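Local atomic coordinates of 2-oxoglutarate dehydrogenase E3 component (Thermus thermophilus, PDB entry 2YQU), a protein that probably oxidises protein-bound dihydrolipoyl groups with NAD(+), using one FAD per subunit, as the E3 component of the 2-oxoglutarate dehydrogenase complex. Residues 361-370 with 384-395; 423-431 with 441-449. All blocks are in the same frame, centred on the assembly; numbering follows the deposited sequence.

Interaction 1: 361-370 with 384-395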
ATOM      1  N   ILE A 361      -3.617  17.158 -25.342  1.00 23.12           N
ATOM      2  CA  ILE A 361      -2.286  16.685 -24.957  1.00 22.72           C
ATOM      3  C   ILE A 361      -2.050  15.269 -25.494  1.00 22.21           C
ATOM      4  O   ILE A 361      -2.848  14.367 -25.233  1.00 22.26           O
ATOM      5  CB  ILE A 361      -2.126  16.729 -23.416  1.00 23.02           C
ATOM      6  CG1 ILE A 361      -2.268  18.173 -22.914  1.00 23.34           C
ATOM      7  CG2 ILE A 361      -0.773  16.153 -22.996  1.00 22.86           C
ATOM      8  CD1 ILE A 361      -2.487  18.307 -21.414  1.00 24.46           C
ATOM      9  N   PRO A 362      -0.964  15.065 -26.238  1.00 21.26           N
ATOM     10  CA  PRO A 362      -0.642  13.737 -26.767  1.00 20.63           C
ATOM     11  C   PRO A 362      -0.042  12.862 -25.677  1.00 19.87           C
ATOM     12  O   PRO A 362       0.837  13.333 -24.953  1.00 19.76           O
ATOM     13  CB  PRO A 362       0.395  14.035 -27.847  1.00 20.71           C
ATOM     14  CG  PRO A 362       1.092  15.264 -27.371  1.00 20.70           C
ATOM     15  CD  PRO A 362       0.058  16.063 -26.618  1.00 21.61           C
ATOM     16  N   TYR A 363      -0.526  11.630 -25.543  1.00 19.08           N
ATOM     17  CA  TYR A 363      -0.061  10.746 -24.476  1.00 18.43           C
ATOM     18  C   TYR A 363       0.079   9.286 -24.888  1.00 18.12           C
ATOM     19  O   TYR A 363      -0.448   8.841 -25.921  1.00 17.78           O
ATOM     20  CB  TYR A 363      -0.975  10.865 -23.243  1.00 18.18           C
ATOM     21  CG  TYR A 363      -2.402  10.417 -23.475  1.00 17.88           C
ATOM     22  CD1 TYR A 363      -2.832   9.163 -23.069  1.00 17.72           C
ATOM     23  CD2 TYR A 363      -3.320  11.254 -24.099  1.00 18.24           C
ATOM     24  CE1 TYR A 363      -4.137   8.744 -23.286  1.00 18.19           C
ATOM     25  CE2 TYR A 363      -4.627  10.851 -24.322  1.00 18.41           C
ATOM     26  CZ  TYR A 363      -5.035   9.596 -23.909  1.00 18.12           C
ATOM     27  OH  TYR A 363      -6.332   9.184 -24.121  1.00 19.25           O
ATOM     28  N   LYS A 364       0.814   8.553 -24.056  1.00 17.70           N
ATOM     29  CA  LYS A 364       0.958   7.109 -24.162  1.00 17.84           C
ATOM     30  C   LYS A 364       0.270   6.458 -22.968  1.00 17.61           C
ATOM     31  O   LYS A 364       0.249   7.017 -21.867  1.00 17.19           O
ATOM     32  CB  LYS A 364       2.432   6.709 -24.185  1.00 18.03           C
ATOM     33  CG  LYS A 364       3.319   7.618 -25.019  1.00 19.03           C
ATOM     34  CD  LYS A 364       4.796   7.279 -24.869  1.00 19.88           C
ATOM     35  CE  LYS A 364       5.403   7.900 -23.615  1.00 19.89           C
ATOM     36  NZ  LYS A 364       6.845   7.572 -23.453  1.00 19.93           N
ATOM     37  N   VAL A 365      -0.288   5.279 -23.204  1.00 17.08           N
ATOM     38  CA  VAL A 365      -0.992   4.511 -22.192  1.00 16.95           C
ATOM     39  C   VAL A 365      -0.174   3.265 -21.872  1.00 16.85           C
ATOM     40  O   VAL A 365       0.227   2.524 -22.776  1.00 16.86           O
ATOM     41  CB  VAL A 365      -2.391   4.105 -22.696  1.00 16.94           C
ATOM     42  CG1 VAL A 365      -3.074   3.151 -21.729  1.00 16.55           C
ATOM     43  CG2 VAL A 365      -3.260   5.354 -22.937  1.00 16.50           C
ATOM     44  N   GLY A 366       0.084   3.057 -20.584  1.00 16.75           N
ATOM     45  CA  GLY A 366       0.692   1.837 -20.087  1.00 16.55           C
ATOM     46  C   GLY A 366      -0.258   1.193 -19.095  1.00 16.58           C
ATOM     47  O   GLY A 366      -0.757   1.856 -18.201  1.00 17.00           O
ATOM     48  N   LYS A 367      -0.507  -0.099 -19.246  1.00 16.47           N
ATOM     49  CA  LYS A 367      -1.481  -0.791 -18.421  1.00 16.40           C
ATOM     50  C   LYS A 367      -0.956  -2.165 -18.023  1.00 16.37           C
ATOM     51  O   LYS A 367      -0.462  -2.920 -18.863  1.00 16.38           O
ATOM     52  CB  LYS A 367      -2.807  -0.916 -19.180  1.00 16.90           C
ATOM     53  CG  LYS A 367      -3.951  -1.477 -18.375  1.00 19.02           C
ATOM     54  CD  LYS A 367      -5.279  -1.161 -19.057  1.00 22.17           C
ATOM     55  CE  LYS A 367      -6.348  -2.169 -18.713  1.00 23.96           C
ATOM     56  NZ  LYS A 367      -7.589  -1.912 -19.507  1.00 26.56           N
ATOM     57  N   PHE A 368      -1.049  -2.471 -16.730  1.00 15.64           N
ATOM     58  CA  PHE A 368      -0.668  -3.773 -16.206  1.00 15.07           C
ATOM     59  C   PHE A 368      -1.807  -4.332 -15.350  1.00 14.72           C
ATOM     60  O   PHE A 368      -2.311  -3.648 -14.448  1.00 14.56           O
ATOM     61  CB  PHE A 368       0.618  -3.668 -15.393  1.00 14.94           C
ATOM     62  CG  PHE A 368       1.277  -4.983 -15.157  1.00 15.63           C
ATOM     63  CD1 PHE A 368       2.063  -5.558 -16.147  1.00 16.22           C
ATOM     64  CD2 PHE A 368       1.103  -5.665 -13.959  1.00 15.60           C
ATOM     65  CE1 PHE A 368       2.666  -6.774 -15.937  1.00 15.58           C
ATOM     66  CE2 PHE A 368       1.726  -6.877 -13.740  1.00 16.13           C
ATOM     67  CZ  PHE A 368       2.502  -7.438 -14.734  1.00 16.11           C
ATOM     68  N   PRO A 369      -2.234  -5.556 -15.640  1.00 14.49           N
ATOM     69  CA  PRO A 369      -3.376  -6.154 -14.946  1.00 14.56           C
ATOM     70  C   PRO A 369      -2.966  -6.880 -13.678  1.00 14.82           C
ATOM     71  O   PRO A 369      -1.863  -7.436 -13.617  1.00 14.19           O
ATOM     72  CB  PRO A 369      -3.890  -7.166 -15.963  1.00 14.83           C
ATOM     73  CG  PRO A 369      -2.642  -7.641 -16.641  1.00 14.37           C
ATOM     74  CD  PRO A 369      -1.671  -6.481 -16.645  1.00 14.75           C
ATOM     75  N   TYR A 370      -3.858  -6.885 -12.688  1.00 14.91           N
ATOM     76  CA  TYR A 370      -3.667  -7.653 -11.458  1.00 15.59           C
ATOM     77  C   TYR A 370      -3.495  -9.149 -11.734  1.00 16.12           C
ATOM     78  O   TYR A 370      -2.891  -9.858 -10.935  1.00 16.81           O
ATOM     79  CB  TYR A 370      -4.851  -7.464 -10.504  1.00 15.49           C
ATOM     80  CG  TYR A 370      -4.728  -6.298  -9.542  1.00 14.74           C
ATOM     81  CD1 TYR A 370      -4.689  -6.510  -8.170  1.00 13.98           C
ATOM     82  CD2 TYR A 370      -4.675  -4.983 -10.001  1.00 15.09           C
ATOM     83  CE1 TYR A 370      -4.601  -5.453  -7.277  1.00 12.76           C
ATOM     84  CE2 TYR A 370      -4.580  -3.923  -9.117  1.00 14.43           C
ATOM     85  CZ  TYR A 370      -4.534  -4.159  -7.759  1.00 14.13           C
ATOM     86  OH  TYR A 370      -4.456  -3.104  -6.888  1.00 13.21           O
ATOM     87  N   GLY A 384      -8.626  -6.431 -11.937  1.00 18.11           N
ATOM     88  CA  GLY A 384      -8.153  -5.075 -11.766  1.00 17.01           C
ATOM     89  C   GLY A 384      -6.991  -4.743 -12.667  1.00 16.29           C
ATOM     90  O   GLY A 384      -6.448  -5.606 -13.354  1.00 14.86           O
ATOM     91  N   PHE A 385      -6.618  -3.470 -12.666  1.00 15.52           N
ATOM     92  CA  PHE A 385      -5.459  -3.003 -13.414  1.00 15.36           C
ATOM     93  C   PHE A 385      -4.994  -1.663 -12.874  1.00 14.62           C
ATOM     94  O   PHE A 385      -5.709  -0.996 -12.132  1.00 14.65           O
ATOM     95  CB  PHE A 385      -5.806  -2.850 -14.903  1.00 15.18           C
ATOM     96  CG  PHE A 385      -6.837  -1.777 -15.181  1.00 15.46           C
ATOM     97  CD1 PHE A 385      -6.448  -0.452 -15.385  1.00 16.57           C
ATOM     98  CD2 PHE A 385      -8.187  -2.096 -15.250  1.00 15.85           C
ATOM     99  CE1 PHE A 385      -7.398   0.538 -15.639  1.00 17.10           C
ATOM    100  CE2 PHE A 385      -9.143  -1.111 -15.508  1.00 15.89           C
ATOM    101  CZ  PHE A 385      -8.745   0.205 -15.704  1.00 16.22           C
ATOM    102  N   ILE A 386      -3.775  -1.288 -13.234  1.00 14.47           N
ATOM    103  CA  ILE A 386      -3.319   0.092 -13.085  1.00 14.33           C
ATOM    104  C   ILE A 386      -2.851   0.590 -14.448  1.00 14.22           C
ATOM    105  O   ILE A 386      -2.230  -0.144 -15.210  1.00 14.10           O
ATOM    106  CB  ILE A 386      -2.191   0.219 -12.027  1.00 13.80           C
ATOM    107  CG1 ILE A 386      -2.728  -0.128 -10.635  1.00 13.51           C
ATOM    108  CG2 ILE A 386      -1.612   1.648 -12.022  1.00 14.18           C
ATOM    109  CD1 ILE A 386      -1.660  -0.230  -9.565  1.00 14.06           C
ATOM    110  N   LYS A 387      -3.167   1.847 -14.727  1.00 14.43           N
ATOM    111  CA  LYS A 387      -2.902   2.496 -15.987  1.00 15.02           C
ATOM    112  C   LYS A 387      -2.114   3.774 -15.705  1.00 15.05           C
ATOM    113  O   LYS A 387      -2.509   4.579 -14.859  1.00 15.93           O
ATOM    114  CB  LYS A 387      -4.243   2.793 -16.663  1.00 15.31           C
ATOM    115  CG  LYS A 387      -4.220   3.783 -17.783  1.00 16.75           C
ATOM    116  CD  LYS A 387      -5.484   3.692 -18.631  1.00 15.70           C
ATOM    117  CE  LYS A 387      -6.618   4.562 -18.088  1.00 15.90           C
ATOM    118  NZ  LYS A 387      -7.819   4.563 -18.997  1.00 15.97           N
ATOM    119  N   VAL A 388      -0.990   3.939 -16.391  1.00 14.90           N
ATOM    120  CA  VAL A 388      -0.193   5.156 -16.341  1.00 14.90           C
ATOM    121  C   VAL A 388      -0.329   5.908 -17.668  1.00 15.08           C
ATOM    122  O   VAL A 388      -0.172   5.332 -18.739  1.00 14.79           O
ATOM    123  CB  VAL A 388       1.289   4.845 -16.050  1.00 15.06           C
ATOM    124  CG1 VAL A 388       2.168   6.106 -16.195  1.00 14.51           C
ATOM    125  CG2 VAL A 388       1.446   4.227 -14.663  1.00 14.84           C
ATOM    126  N   LEU A 389      -0.632   7.197 -17.580  1.00 15.08           N
ATOM    127  CA  LEU A 389      -0.702   8.065 -18.748  1.00 14.94           C
ATOM    128  C   LEU A 389       0.538   8.947 -18.740  1.00 15.22           C
ATOM    129  O   LEU A 389       0.790   9.620 -17.762  1.00 14.87           O
ATOM    130  CB  LEU A 389      -1.963   8.920 -18.685  1.00 14.98           C
ATOM    131  CG  LEU A 389      -3.254   8.131 -18.445  1.00 15.25           C
ATOM    132  CD1 LEU A 389      -4.457   9.037 -18.429  1.00 15.58           C
ATOM    133  CD2 LEU A 389      -3.411   7.047 -19.502  1.00 14.84           C
ATOM    134  N   ALA A 390       1.321   8.927 -19.813  1.00 15.36           N
ATOM    135  CA  ALA A 390       2.545   9.732 -19.882  1.00 15.77           C
ATOM    136  C   ALA A 390       2.588  10.576 -21.150  1.00 16.13           C
ATOM    137  O   ALA A 390       2.102  10.162 -22.196  1.00 16.46           O
ATOM    138  CB  ALA A 390       3.760   8.836 -19.818  1.00 15.77           C
ATOM    139  N   HIS A 391       3.192  11.754 -21.065  1.00 16.70           N
ATOM    140  CA  HIS A 391       3.253  12.648 -22.208  1.00 17.40           C
ATOM    141  C   HIS A 391       4.030  11.970 -23.341  1.00 17.62           C
ATOM    142  O   HIS A 391       5.088  11.392 -23.113  1.00 17.61           O
ATOM    143  CB  HIS A 391       3.903  13.972 -21.812  1.00 17.86           C
ATOM    144  CG  HIS A 391       3.630  15.081 -22.772  1.00 18.78           C
ATOM    145  ND1 HIS A 391       4.303  15.206 -23.968  1.00 19.52           N
ATOM    146  CD2 HIS A 391       2.739  16.100 -22.732  1.00 19.74           C
ATOM    147  CE1 HIS A 391       3.849  16.263 -24.618  1.00 19.64           C
ATOM    148  NE2 HIS A 391       2.899  16.823 -23.889  1.00 19.24           N
ATOM    149  N   ALA A 392       3.496  12.048 -24.554  1.00 18.31           N
ATOM    150  CA  ALA A 392       4.066  11.355 -25.713  1.00 18.84           C
ATOM    151  C   ALA A 392       5.471  11.830 -26.064  1.00 19.67           C
ATOM    152  O   ALA A 392       6.282  11.064 -26.578  1.00 20.10           O
ATOM    153  CB  ALA A 392       3.145  11.509 -26.910  1.00 18.94           C
ATOM    154  N   LYS A 393       5.765  13.088 -25.775  1.00 20.37           N
ATOM    155  CA  LYS A 393       7.055  13.668 -26.118  1.00 20.96           C
ATOM    156  C   LYS A 393       8.039  13.673 -24.949  1.00 20.52           C
ATOM    157  O   LYS A 393       9.193  13.289 -25.127  1.00 20.90           O
ATOM    158  CB  LYS A 393       6.863  15.085 -26.649  1.00 21.57           C
ATOM    159  CG  LYS A 393       8.132  15.708 -27.210  1.00 23.97           C
ATOM    160  CD  LYS A 393       7.845  17.061 -27.858  1.00 26.89           C
ATOM    161  CE  LYS A 393       9.045  17.579 -28.647  1.00 28.52           C
ATOM    162  NZ  LYS A 393       9.507  18.891 -28.111  1.00 30.91           N
ATOM    163  N   THR A 394       7.597  14.115 -23.764  1.00 19.88           N
ATOM    164  CA  THR A 394       8.503  14.301 -22.617  1.00 19.66           C
ATOM    165  C   THR A 394       8.579  13.102 -21.668  1.00 19.22           C
ATOM    166  O   THR A 394       9.450  13.054 -20.802  1.00 19.53           O
ATOM    167  CB  THR A 394       8.086  15.528 -21.779  1.00 19.61           C
ATOM    168  OG1 THR A 394       6.784  15.309 -21.212  1.00 20.23           O
ATOM    169  CG2 THR A 394       7.931  16.780 -22.645  1.00 20.21           C
ATOM    170  N   ASP A 395       7.654  12.159 -21.827  1.00 18.91           N
ATOM    171  CA  ASP A 395       7.495  11.020 -20.923  1.00 18.32           C
ATOM    172  C   ASP A 395       7.049  11.399 -19.503  1.00 18.29           C
ATOM    173  O   ASP A 395       7.047  10.559 -18.603  1.00 17.90           O
ATOM    174  CB  ASP A 395       8.781  10.185 -20.866  1.00 18.30           C
ATOM    175  CG  ASP A 395       8.535   8.794 -20.330  1.00 18.29           C
ATOM    176  OD1 ASP A 395       9.335   8.329 -19.485  1.00 16.94           O
ATOM    177  OD2 ASP A 395       7.554   8.107 -20.693  1.00 19.19           O
TER
HETATM  178  O   HOH W   1       8.015   9.616 -24.962  1.00 37.83           O

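Interaction 2: 423-431 with 441-449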
ATOM      1  N   SER A 423       8.990  11.153 -14.637  1.00 15.49           N
ATOM      2  CA  SER A 423       8.716  10.500 -15.897  1.00 15.97           C
ATOM      3  C   SER A 423       8.260   9.067 -15.629  1.00 15.88           C
ATOM      4  O   SER A 423       8.522   8.513 -14.554  1.00 15.91           O
ATOM      5  CB  SER A 423       9.968  10.491 -16.770  1.00 15.95           C
ATOM      6  OG  SER A 423      10.993   9.712 -16.189  1.00 16.82           O
ATOM      7  N   ALA A 424       7.581   8.476 -16.607  1.00 15.74           N
ATOM      8  CA  ALA A 424       7.140   7.084 -16.530  1.00 15.82           C
ATOM      9  C   ALA A 424       8.354   6.162 -16.414  1.00 16.33           C
ATOM     10  O   ALA A 424       8.335   5.198 -15.652  1.00 15.66           O
ATOM     11  CB  ALA A 424       6.308   6.715 -17.757  1.00 15.70           C
ATOM     12  N   GLU A 425       9.408   6.483 -17.171  1.00 16.68           N
ATOM     13  CA  GLU A 425      10.681   5.772 -17.100  1.00 16.91           C
ATOM     14  C   GLU A 425      11.245   5.748 -15.682  1.00 16.75           C
ATOM     15  O   GLU A 425      11.671   4.710 -15.214  1.00 16.39           O
ATOM     16  CB  GLU A 425      11.726   6.385 -18.045  1.00 17.46           C
ATOM     17  CG  GLU A 425      13.026   5.580 -18.119  1.00 18.94           C
ATOM     18  CD  GLU A 425      14.129   6.279 -18.899  1.00 21.94           C
ATOM     19  OE1 GLU A 425      15.315   6.003 -18.623  1.00 24.67           O
ATOM     20  OE2 GLU A 425      13.831   7.112 -19.774  1.00 24.73           O
ATOM     21  N   ASP A 426      11.250   6.886 -14.996  1.00 17.01           N
ATOM     22  CA  ASP A 426      11.835   6.936 -13.658  1.00 17.47           C
ATOM     23  C   ASP A 426      11.019   6.150 -12.642  1.00 17.37           C
ATOM     24  O   ASP A 426      11.593   5.498 -11.776  1.00 17.47           O
ATOM     25  CB  ASP A 426      12.061   8.372 -13.198  1.00 18.08           C
ATOM     26  CG  ASP A 426      13.281   9.003 -13.861  1.00 19.17           C
ATOM     27  OD1 ASP A 426      13.292  10.231 -14.005  1.00 23.87           O
ATOM     28  OD2 ASP A 426      14.269   8.353 -14.285  1.00 23.39           O
ATOM     29  N   LEU A 427       9.692   6.203 -12.748  1.00 16.86           N
ATOM     30  CA  LEU A 427       8.840   5.385 -11.886  1.00 17.08           C
ATOM     31  C   LEU A 427       9.089   3.904 -12.163  1.00 17.00           C
ATOM     32  O   LEU A 427       9.190   3.105 -11.243  1.00 17.16           O
ATOM     33  CB  LEU A 427       7.365   5.739 -12.087  1.00 16.90           C
ATOM     34  CG  LEU A 427       6.335   4.977 -11.251  1.00 16.97           C
ATOM     35  CD1 LEU A 427       6.651   5.071  -9.764  1.00 17.06           C
ATOM     36  CD2 LEU A 427       4.958   5.520 -11.546  1.00 17.27           C
ATOM     37  N   GLY A 428       9.226   3.547 -13.435  1.00 16.96           N
ATOM     38  CA  GLY A 428       9.338   2.152 -13.816  1.00 17.19           C
ATOM     39  C   GLY A 428      10.694   1.550 -13.525  1.00 17.35           C
ATOM     40  O   GLY A 428      10.815   0.331 -13.358  1.00 17.72           O
ATOM     41  N   ARG A 429      11.717   2.407 -13.470  1.00 17.39           N
ATOM     42  CA  ARG A 429      13.089   1.986 -13.189  1.00 17.68           C
ATOM     43  C   ARG A 429      13.367   1.908 -11.688  1.00 17.21           C
ATOM     44  O   ARG A 429      14.302   1.250 -11.269  1.00 17.59           O
ATOM     45  CB  ARG A 429      14.088   2.971 -13.797  1.00 18.11           C
ATOM     46  CG  ARG A 429      14.371   2.793 -15.258  1.00 20.11           C
ATOM     47  CD  ARG A 429      15.417   3.792 -15.760  1.00 22.78           C
ATOM     48  NE  ARG A 429      15.922   3.476 -17.090  1.00 26.70           N
ATOM     49  CZ  ARG A 429      16.816   2.528 -17.357  1.00 28.17           C
ATOM     50  NH1 ARG A 429      17.207   2.341 -18.617  1.00 30.26           N
ATOM     51  NH2 ARG A 429      17.311   1.760 -16.390  1.00 27.79           N
ATOM     52  N   ALA A 430      12.569   2.599 -10.879  1.00 16.94           N
ATOM     53  CA  ALA A 430      12.767   2.603  -9.434  1.00 16.66           C
ATOM     54  C   ALA A 430      12.563   1.193  -8.876  1.00 16.69           C
ATOM     55  O   ALA A 430      11.728   0.442  -9.392  1.00 16.42           O
ATOM     56  CB  ALA A 430      11.816   3.571  -8.771  1.00 16.60           C
ATOM     57  N   PRO A 431      13.335   0.810  -7.861  1.00 16.74           N
ATOM     58  CA  PRO A 431      13.167  -0.519  -7.266  1.00 16.30           C
ATOM     59  C   PRO A 431      11.791  -0.686  -6.658  1.00 15.21           C
ATOM     60  O   PRO A 431      11.248   0.243  -6.065  1.00 14.81           O
ATOM     61  CB  PRO A 431      14.244  -0.570  -6.179  1.00 16.59           C
ATOM     62  CG  PRO A 431      15.225   0.489  -6.550  1.00 17.41           C
ATOM     63  CD  PRO A 431      14.438   1.556  -7.230  1.00 17.01           C
ATOM     64  N   LEU A 441       2.166  -1.124 -10.477  1.00 13.10           N
ATOM     65  CA  LEU A 441       2.435   0.255 -10.853  1.00 13.50           C
ATOM     66  C   LEU A 441       3.741   0.374 -11.635  1.00 14.07           C
ATOM     67  O   LEU A 441       3.791   1.075 -12.647  1.00 14.13           O
ATOM     68  CB  LEU A 441       2.487   1.146  -9.613  1.00 13.61           C
ATOM     69  CG  LEU A 441       2.848   2.616  -9.856  1.00 13.94           C
ATOM     70  CD1 LEU A 441       1.815   3.290 -10.761  1.00 13.44           C
ATOM     71  CD2 LEU A 441       2.948   3.321  -8.533  1.00 14.60           C
ATOM     72  N   LYS A 442       4.779  -0.320 -11.167  1.00 14.45           N
ATOM     73  CA  LYS A 442       6.085  -0.326 -11.827  1.00 15.24           C
ATOM     74  C   LYS A 442       5.950  -0.739 -13.289  1.00 15.12           C
ATOM     75  O   LYS A 442       6.445  -0.046 -14.174  1.00 14.99           O
ATOM     76  CB  LYS A 442       7.040  -1.288 -11.122  1.00 15.54           C
ATOM     77  CG  LYS A 442       8.442  -1.344 -11.716  1.00 17.25           C
ATOM     78  CD  LYS A 442       9.192  -2.555 -11.192  1.00 19.90           C
ATOM     79  CE  LYS A 442      10.555  -2.686 -11.826  1.00 22.63           C
ATOM     80  NZ  LYS A 442      11.075  -4.074 -11.706  1.00 24.47           N
ATOM     81  N   GLU A 443       5.276  -1.865 -13.530  1.00 15.00           N
ATOM     82  CA  GLU A 443       5.148  -2.407 -14.879  1.00 14.71           C
ATOM     83  C   GLU A 443       4.245  -1.533 -15.742  1.00 14.04           C
ATOM     84  O   GLU A 443       4.517  -1.351 -16.922  1.00 13.77           O
ATOM     85  CB  GLU A 443       4.646  -3.862 -14.853  1.00 15.05           C
ATOM     86  CG  GLU A 443       5.582  -4.865 -14.187  1.00 16.30           C
ATOM     87  CD  GLU A 443       6.758  -5.304 -15.050  1.00 18.33           C
ATOM     88  OE1 GLU A 443       6.710  -5.141 -16.282  1.00 19.64           O
ATOM     89  OE2 GLU A 443       7.753  -5.810 -14.489  1.00 20.82           O
ATOM     90  N   ALA A 444       3.186  -0.966 -15.150  1.00 13.80           N
ATOM     91  CA  ALA A 444       2.322  -0.030 -15.871  1.00 13.51           C
ATOM     92  C   ALA A 444       3.138   1.174 -16.341  1.00 13.37           C
ATOM     93  O   ALA A 444       2.974   1.640 -17.467  1.00 13.19           O
ATOM     94  CB  ALA A 444       1.166   0.432 -14.992  1.00 13.83           C
ATOM     95  N   ALA A 445       4.031   1.655 -15.477  1.00 13.49           N
ATOM     96  CA  ALA A 445       4.857   2.816 -15.778  1.00 13.61           C
ATOM     97  C   ALA A 445       5.836   2.501 -16.896  1.00 13.75           C
ATOM     98  O   ALA A 445       6.000   3.304 -17.796  1.00 14.22           O
ATOM     99  CB  ALA A 445       5.595   3.285 -14.554  1.00 13.57           C
ATOM    100  N   LEU A 446       6.487   1.340 -16.818  1.00 14.45           N
ATOM    101  CA  LEU A 446       7.384   0.876 -17.877  1.00 14.72           C
ATOM    102  C   LEU A 446       6.669   0.760 -19.212  1.00 15.28           C
ATOM    103  O   LEU A 446       7.228   1.100 -20.246  1.00 15.34           O
ATOM    104  CB  LEU A 446       7.978  -0.493 -17.540  1.00 14.78           C
ATOM    105  CG  LEU A 446       9.073  -0.533 -16.471  1.00 15.82           C
ATOM    106  CD1 LEU A 446       9.441  -1.966 -16.173  1.00 16.95           C
ATOM    107  CD2 LEU A 446      10.303   0.261 -16.896  1.00 15.86           C
ATOM    108  N   ALA A 447       5.448   0.231 -19.176  1.00 15.10           N
ATOM    109  CA  ALA A 447       4.622   0.074 -20.370  1.00 15.79           C
ATOM    110  C   ALA A 447       4.270   1.413 -21.010  1.00 16.07           C
ATOM    111  O   ALA A 447       4.148   1.506 -22.224  1.00 17.10           O
ATOM    112  CB  ALA A 447       3.343  -0.712 -20.037  1.00 15.24           C
ATOM    113  N   ALA A 448       4.084   2.444 -20.191  1.00 16.61           N
ATOM    114  CA  ALA A 448       3.796   3.782 -20.695  1.00 16.76           C
ATOM    115  C   ALA A 448       5.060   4.378 -21.306  1.00 17.36           C
ATOM    116  O   ALA A 448       5.010   5.014 -22.355  1.00 17.34           O
ATOM    117  CB  ALA A 448       3.263   4.681 -19.564  1.00 16.78           C
ATOM    118  N   TRP A 449       6.194   4.144 -20.650  1.00 18.04           N
ATOM    119  CA  TRP A 449       7.481   4.662 -21.104  1.00 18.99           C
ATOM    120  C   TRP A 449       7.843   4.055 -22.454  1.00 19.39           C
ATOM    121  O   TRP A 449       8.047   4.761 -23.439  1.00 18.81           O
ATOM    122  CB  TRP A 449       8.570   4.324 -20.084  1.00 19.35           C
ATOM    123  CG  TRP A 449       9.968   4.493 -20.602  1.00 21.03           C
ATOM    124  CD1 TRP A 449      10.447   5.543 -21.323  1.00 22.88           C
ATOM    125  CD2 TRP A 449      11.072   3.591 -20.430  1.00 24.59           C
ATOM    126  NE1 TRP A 449      11.778   5.358 -21.608  1.00 23.39           N
ATOM    127  CE2 TRP A 449      12.188   4.165 -21.078  1.00 25.18           C
ATOM    128  CE3 TRP A 449      11.233   2.354 -19.796  1.00 26.48           C
ATOM    129  CZ2 TRP A 449      13.449   3.549 -21.106  1.00 25.98           C
ATOM    130  CZ3 TRP A 449      12.494   1.734 -19.829  1.00 26.85           C
ATOM    131  CH2 TRP A 449      13.579   2.339 -20.479  1.00 27.33           C
TER

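Interaction 1: 361-370 with 384-395
Strands 363-369 and 385-391 pair antiparallel, their axes 4.5 Å apart at closest approach and at 156°, and reciprocal N-H...O=C bonds join Lys364 with Ala390, Gly366 with Val388 and Phe368 with Ile386. Single bonds extend the ladder at its ends: Ala392 N reaches Pro362 O, and Tyr370 N meets Gly384 O at 3.0 Å from well above the carbonyl plane. On one face, Lys367 lays its extended chain over the Phe385 ring. Lys367 CE stands 3.8 Å from the centroid of the Phe385 ring, a CH-pi contact, and Lys367 NZ 4.2 Å, 6° off the normal, a cation-pi pair. Phe385 has CG lodged between backbone N and carbonyl carbon (chi1 65°), which turns the ring under this lysine. Further along the same face, Val365 CG2 and Leu389 CD2 touch at 3.8 Å, side by side, while the Lys387 ammonium turns to Asp207, Glu209 and Glu353. Within the antiparallel sheet of the dimerisation domain, 363-369 is the outermost strand in this chain, and 385-391 separates it from 397-404. The opposite face carries Lys364, whose chain bends at its third torsion to bring NZ 2.9 Å from Asp395 OD2, approaching from above the carboxylate plane. This salt bridge is supplemented by Trp449 O and by a water that links NZ to Ala392 O. Where the ladder ends, Pro362 O sits over the centre of one face of the His391 imidazole, and Ile361 CG2 approaches His391 CD2 to 3.5 Å.

Interaction 2: 423-431 with 441-449
Glu425 lies across one face of the Trp449 indole. A CH-pi contact puts Glu425 CB 3.5 Å from the centroid of the Trp449 five-membered ring, almost on the ring normal, and the carboxylate continues over the indole with the two planes 22° apart. CG anti to the backbone N (chi1 -174°), followed by an extended chain, lays Glu425 over the ring. Although Glu425 OE2 comes within 3.3 Å of Trp449 NE1, the angle is too poor for a hydrogen bond. One salt bridge lies within 423-431, Arg429 NE to the anti lone pair of Glu425 OE1 at 3.0 Å; Arg429 NH2 makes another to Glu322 of the second subunit. Replacing Trp449 with an alanine would probably leave the Glu425 chain without its stacking surface and freer to turn, disturbing its hold on Arg429. Apolar pairs join the helices: Leu427 CG contacts Ala445 CB at 3.8 Å, and Ala424 CB meets Ala448 CB at 4.1 Å. Ala424 CB also rests 3.4 Å from Ala445 O, a close van der Waals contact with the backbone. At Gly428 the helices come close enough that a beta carbon would lie only 2.7 Å from Leu446 CD2. Small residues thus allow the 7.4 Å axis separation, at 144° between directions, of an antiparallel helix pair in the dimerisation domain, with 424-429 also packing against the second subunit.

How the interactions relate
Interaction 1 is a sheet-edge pairing and interaction 2 a helix pair packed beside it, their centres 9 Å apart. The loop after strand 385-391 joins them: Asp395 O lies 2.9 Å from Ala424 N, and Asp395 OD1 lies 3.0 Å from Glu425 N, both probable hydrogen bonds at the start of helix 424-429. Side-chain packing adds a second junction, with Phe368 CD1 3.4 Å from Glu443 CB. Both contacts lie near His434, the predicted proton acceptor: the side chains of Phe368 and Lys442 lie about 10 Å and 8 Å from its side chain. The side chain of Lys442 is also about 11 Å from a bound FAD.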